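Local coordinates for protein DyP (Bjerkandera adusta, PDB 3VXJ) that probably acts as a heme-dependent peroxidase of the DyP family, oxidising dyes and phenolic compounds at the expense of hydrogen peroxide, at residues Ala258-Arg263 / Phe414-Phe419. Sequence-based numbering, arbitrary orientation.
Sequences ARMFGR and FTVPLF. With HEM (protoporphyrin IX containing Fe), chain B.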
ATOM      1  N   ALA A 258      11.066   2.665 -15.593  1.00  7.35           N
ATOM      2  CA  ALA A 258       9.669   2.599 -16.029  1.00  7.53           C
ATOM      3  C   ALA A 258       9.227   1.187 -16.403  1.00  7.14           C
ATOM      4  O   ALA A 258       8.082   0.808 -16.156  1.00  7.43           O
ATOM      5  CB  ALA A 258       9.410   3.585 -17.184  1.00  7.49           C
ATOM      6  N   ARG A 259      10.129   0.414 -16.995  1.00  7.42           N
ATOM      7  CA  ARG A 259       9.852  -0.973 -17.360  1.00  7.61           C
ATOM      8  C   ARG A 259       9.671  -1.851 -16.118  1.00  7.73           C
ATOM      9  O   ARG A 259       8.857  -2.788 -16.117  1.00  7.60           O
ATOM     10  CB  ARG A 259      10.982  -1.516 -18.243  1.00  8.01           C
ATOM     11  CG  ARG A 259      11.099  -0.831 -19.603  1.00  7.99           C
ATOM     12  CD  ARG A 259      10.003  -1.258 -20.542  1.00  7.79           C
ATOM     13  NE  ARG A 259      10.238  -2.612 -21.033  1.00  7.28           N
ATOM     14  CZ  ARG A 259       9.439  -3.232 -21.896  1.00  7.77           C
ATOM     15  NH1 ARG A 259       8.361  -2.625 -22.367  1.00  8.27           N
ATOM     16  NH2 ARG A 259       9.727  -4.457 -22.294  1.00  7.61           N
ATOM     17  N   MET A 260      10.426  -1.547 -15.066  1.00  7.52           N
ATOM     18  CA  MET A 260      10.316  -2.285 -13.812  1.00  7.78           C
ATOM     19  C   MET A 260       8.979  -2.015 -13.128  1.00  7.09           C
ATOM     20  O   MET A 260       8.368  -2.930 -12.561  1.00  7.61           O
ATOM     21  CB  MET A 260      11.485  -1.947 -12.888  1.00  8.45           C
ATOM     22  CG  MET A 260      12.809  -2.464 -13.420  1.00  8.38           C
ATOM     23  SD  MET A 260      14.265  -1.670 -12.692  1.00 13.06           S
ATOM     24  CE  MET A 260      14.306  -2.465 -11.106  1.00 14.97           C
ATOM     25  N   PHE A 261       8.515  -0.766 -13.188  1.00  7.08           N
ATOM     26  CA  PHE A 261       7.263  -0.405 -12.519  1.00  6.65           C
ATOM     27  C   PHE A 261       6.015  -0.639 -13.349  1.00  6.61           C
ATOM     28  O   PHE A 261       4.947  -0.962 -12.799  1.00  6.87           O
ATOM     29  CB  PHE A 261       7.282   1.046 -12.035  1.00  6.71           C
ATOM     30  CG  PHE A 261       7.831   1.195 -10.647  1.00  6.71           C
ATOM     31  CD1 PHE A 261       7.020   0.932  -9.542  1.00  6.85           C
ATOM     32  CD2 PHE A 261       9.154   1.561 -10.439  1.00  7.16           C
ATOM     33  CE1 PHE A 261       7.523   1.037  -8.252  1.00  7.68           C
ATOM     34  CE2 PHE A 261       9.662   1.676  -9.144  1.00  8.94           C
ATOM     35  CZ  PHE A 261       8.845   1.420  -8.054  1.00  8.13           C
ATOM     36  N   GLY A 262       6.143  -0.461 -14.663  1.00  6.49           N
ATOM     37  CA  GLY A 262       4.992  -0.400 -15.564  1.00  6.65           C
ATOM     38  C   GLY A 262       4.420   1.002 -15.744  1.00  6.49           C
ATOM     39  O   GLY A 262       3.429   1.181 -16.468  1.00  6.32           O
ATOM     40  N   ARG A 263       5.032   1.994 -15.094  1.00  6.83           N
ATOM     41  CA  ARG A 263       4.711   3.409 -15.271  1.00  6.75           C
ATOM     42  C   ARG A 263       5.996   4.200 -15.256  1.00  7.03           C
ATOM     43  O   ARG A 263       6.947   3.839 -14.567  1.00  6.83           O
ATOM     44  CB  ARG A 263       3.819   3.930 -14.142  1.00  7.06           C
ATOM     45  CG  ARG A 263       2.410   3.375 -14.095  1.00  7.43           C
ATOM     46  CD  ARG A 263       1.607   4.099 -13.036  1.00  7.38           C
ATOM     47  NE  ARG A 263       0.256   3.552 -12.946  1.00  7.82           N
ATOM     48  CZ  ARG A 263      -0.796   3.954 -13.657  1.00  7.30           C
ATOM     49  NH1 ARG A 263      -0.722   5.001 -14.474  1.00  8.24           N
ATOM     50  NH2 ARG A 263      -1.957   3.326 -13.492  1.00  8.49           N
ATOM     51  N   PHE A 414      17.070 -10.282 -16.234  1.00 13.48           N
ATOM     52  CA  PHE A 414      17.732  -9.385 -15.309  1.00 13.83           C
ATOM     53  C   PHE A 414      17.622 -10.001 -13.917  1.00 13.86           C
ATOM     54  O   PHE A 414      16.525 -10.378 -13.492  1.00 13.87           O
ATOM     55  CB  PHE A 414      17.061  -8.001 -15.342  1.00 13.47           C
ATOM     56  CG  PHE A 414      17.267  -7.241 -16.633  1.00 12.98           C
ATOM     57  CD1 PHE A 414      18.058  -6.095 -16.659  1.00 15.47           C
ATOM     58  CD2 PHE A 414      16.647  -7.653 -17.816  1.00 12.90           C
ATOM     59  CE1 PHE A 414      18.246  -5.379 -17.838  1.00 16.60           C
ATOM     60  CE2 PHE A 414      16.842  -6.950 -19.010  1.00 13.94           C
ATOM     61  CZ  PHE A 414      17.639  -5.810 -19.016  1.00 14.87           C
ATOM     62  N   THR A 415      18.746 -10.124 -13.219  1.00 14.30           N
ATOM     63  CA  THR A 415      18.725 -10.542 -11.819  1.00 14.54           C
ATOM     64  C   THR A 415      18.904  -9.286 -10.975  1.00 14.13           C
ATOM     65  O   THR A 415      19.951  -8.639 -10.989  1.00 15.01           O
ATOM     66  CB  THR A 415      19.776 -11.628 -11.514  1.00 15.57           C
ATOM     67  OG1 THR A 415      19.498 -12.788 -12.310  1.00 18.23           O
ATOM     68  CG2 THR A 415      19.733 -12.026 -10.038  1.00 16.58           C
ATOM     69  N   VAL A 416      17.849  -8.937 -10.253  1.00 12.08           N
ATOM     70  CA  VAL A 416      17.720  -7.606  -9.679  1.00 12.18           C
ATOM     71  C   VAL A 416      17.977  -7.671  -8.169  1.00 12.11           C
ATOM     72  O   VAL A 416      17.314  -8.431  -7.464  1.00 12.31           O
ATOM     73  CB  VAL A 416      16.313  -7.038  -9.983  1.00 11.49           C
ATOM     74  CG1 VAL A 416      16.176  -5.617  -9.458  1.00 12.15           C
ATOM     75  CG2 VAL A 416      16.031  -7.077 -11.490  1.00 12.32           C
ATOM     76  N   PRO A 417      18.948  -6.886  -7.663  1.00 12.63           N
ATOM     77  CA  PRO A 417      19.111  -6.811  -6.205  1.00 12.82           C
ATOM     78  C   PRO A 417      17.817  -6.334  -5.549  1.00 12.28           C
ATOM     79  O   PRO A 417      17.074  -5.559  -6.155  1.00 12.26           O
ATOM     80  CB  PRO A 417      20.192  -5.739  -6.025  1.00 13.70           C
ATOM     81  CG  PRO A 417      20.927  -5.699  -7.309  1.00 13.96           C
ATOM     82  CD  PRO A 417      19.904  -6.013  -8.367  1.00 12.38           C
ATOM     83  N   LEU A 418      17.550  -6.773  -4.323  1.00 12.43           N
ATOM     84  CA  LEU A 418      16.369  -6.293  -3.610  1.00 12.17           C
ATOM     85  C   LEU A 418      16.603  -4.864  -3.118  1.00 12.17           C
ATOM     86  O   LEU A 418      17.551  -4.601  -2.374  1.00 13.62           O
ATOM     87  CB  LEU A 418      16.011  -7.226  -2.450  1.00 13.07           C
ATOM     88  CG  LEU A 418      14.671  -6.992  -1.729  1.00 12.63           C
ATOM     89  CD1 LEU A 418      13.448  -7.038  -2.649  1.00 13.51           C
ATOM     90  CD2 LEU A 418      14.503  -7.985  -0.574  1.00 15.25           C
ATOM     91  N   PHE A 419      15.749  -3.940  -3.555  1.00 11.05           N
ATOM     92  CA  PHE A 419      15.864  -2.532  -3.172  1.00 10.58           C
ATOM     93  C   PHE A 419      14.816  -2.115  -2.140  1.00  9.89           C
ATOM     94  O   PHE A 419      14.781  -0.950  -1.712  1.00 10.16           O
ATOM     95  CB  PHE A 419      15.735  -1.623  -4.396  1.00 10.99           C
ATOM     96  CG  PHE A 419      16.691  -1.940  -5.504  1.00 11.95           C
ATOM     97  CD1 PHE A 419      18.063  -1.840  -5.307  1.00 13.00           C
ATOM     98  CD2 PHE A 419      16.216  -2.303  -6.752  1.00 11.89           C
ATOM     99  CE1 PHE A 419      18.958  -2.127  -6.345  1.00 13.97           C
ATOM    100  CE2 PHE A 419      17.102  -2.592  -7.800  1.00 13.39           C
ATOM    101  CZ  PHE A 419      18.466  -2.504  -7.590  1.00 13.01           C
TER
HETATM  102  CHA HEM B 501       0.930   0.545  -7.761  1.00  6.30           C
HETATM  103  CHB HEM B 501       5.167   1.716  -5.749  1.00  7.50           C
HETATM  104  CHC HEM B 501       4.811  -2.030  -2.711  1.00  5.94           C
HETATM  105  CHD HEM B 501       0.555  -3.203  -4.681  1.00  5.99           C
HETATM  106  C1A HEM B 501       2.121   1.166  -7.505  1.00  6.15           C
HETATM  107  C2A HEM B 501       2.656   2.290  -8.241  1.00  6.49           C
HETATM  108  C3A HEM B 501       3.840   2.604  -7.684  1.00  6.45           C
HETATM  109  C4A HEM B 501       4.062   1.712  -6.570  1.00  6.57           C
HETATM  110  CMA HEM B 501       4.802   3.732  -8.104  1.00  8.98           C
HETATM  111  CAA HEM B 501       1.991   2.926  -9.481  1.00  6.84           C
HETATM  112  CBA HEM B 501       0.994   4.049  -9.185  1.00  7.98           C
HETATM  113  CGA HEM B 501      -0.313   3.572  -8.598  1.00 10.20           C
HETATM  114  O1A HEM B 501      -1.130   2.941  -9.303  1.00 12.11           O
HETATM  115  O2A HEM B 501      -0.556   3.863  -7.394  1.00 13.52           O
HETATM  116  C1B HEM B 501       5.439   0.815  -4.739  1.00  6.15           C
HETATM  117  C2B HEM B 501       6.610   0.827  -3.888  1.00  6.44           C
HETATM  118  C3B HEM B 501       6.509  -0.213  -3.039  1.00  7.24           C
HETATM  119  C4B HEM B 501       5.264  -0.892  -3.331  1.00  5.70           C
HETATM  120  CMB HEM B 501       7.750   1.863  -4.001  1.00  7.69           C
HETATM  121  CAB HEM B 501       7.480  -0.638  -1.917  1.00  7.43           C
HETATM  122  CBB HEM B 501       8.321   0.225  -1.341  1.00  8.01           C
HETATM  123  C1C HEM B 501       3.651  -2.697  -3.014  1.00  5.46           C
HETATM  124  C2C HEM B 501       3.200  -3.933  -2.404  1.00  6.18           C
HETATM  125  C3C HEM B 501       2.026  -4.268  -2.961  1.00  6.54           C
HETATM  126  C4C HEM B 501       1.705  -3.244  -3.933  1.00  5.79           C
HETATM  127  CMC HEM B 501       3.968  -4.682  -1.299  1.00  9.08           C
HETATM  128  CAC HEM B 501       1.115  -5.487  -2.663  1.00  7.40           C
HETATM  129  CBC HEM B 501       1.623  -6.695  -2.381  1.00  8.40           C
HETATM  130  C1D HEM B 501       0.248  -2.265  -5.632  1.00  5.27           C
HETATM  131  C2D HEM B 501      -1.021  -2.207  -6.315  1.00  6.39           C
HETATM  132  C3D HEM B 501      -0.901  -1.062  -7.271  1.00  6.33           C
HETATM  133  C4D HEM B 501       0.423  -0.526  -7.076  1.00  6.08           C
HETATM  134  CMD HEM B 501      -2.259  -3.106  -6.159  1.00  7.64           C
HETATM  135  CAD HEM B 501      -2.001  -0.621  -8.248  1.00  6.82           C
HETATM  136  CBD HEM B 501      -1.924  -1.539  -9.465  1.00  7.41           C
HETATM  137  CGD HEM B 501      -2.998  -1.219 -10.469  1.00  7.06           C
HETATM  138  O1D HEM B 501      -2.645  -1.036 -11.666  1.00  7.67           O
HETATM  139  O2D HEM B 501      -4.190  -1.148 -10.094  1.00  8.12           O
HETATM  140  NA  HEM B 501       3.012   0.831  -6.516  1.00  6.34           N
HETATM  141  NB  HEM B 501       4.645  -0.272  -4.397  1.00  6.47           N
HETATM  142  NC  HEM B 501       2.730  -2.331  -3.968  1.00  5.63           N
HETATM  143  ND  HEM B 501       1.074  -1.236  -6.080  1.00  6.25           N
HETATM  144 FE   HEM B 501       2.905  -0.795  -5.282  1.00  7.00          FE
HETATM  145  O   HOH W   1       1.960   0.438  -4.034  1.00 13.20           O
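The methyl end of M260 bridges V416 and F419: CE lies 4.0 Å from V416 CG1 and 4.3 Å from CE2 at the edge of the F419 ring. M260 turns at its last torsion (chi3 76°), which directs the methyl into this apolar corner. The carbonyl oxygen of P417 lies over the centre of one F419 face, 3.3 Å above its plane. Between the segments the packing is sparse and without hydrogen bonds, burying 75 Å², although all three touching residues are buried and F230 also packs on M260. The residues flanking V416, T415 and P417, are exposed. The contact joins the end of helix 249-261 to the link between strand 413-415 and edge strand 420-430 in the ferredoxin-like DyP fold. M260 lies about 7 Å from the axial iron ligand H308, side chain to side chain. F261, the last residue of the helix, and heme-binding R263 in the loop after it face the heme: F261 CE1 approaches CHB of the porphyrin at 3.5 Å, and R263 CD lies 3.8 Å from CAA of a propionate arm. An alanine at F261 is likely to open a gap beside the porphyrin rim and leave F169 without its ring partner. G262, with positive phi, ends the helix, its N hydrogen-bonded to A258 O (2.8 Å).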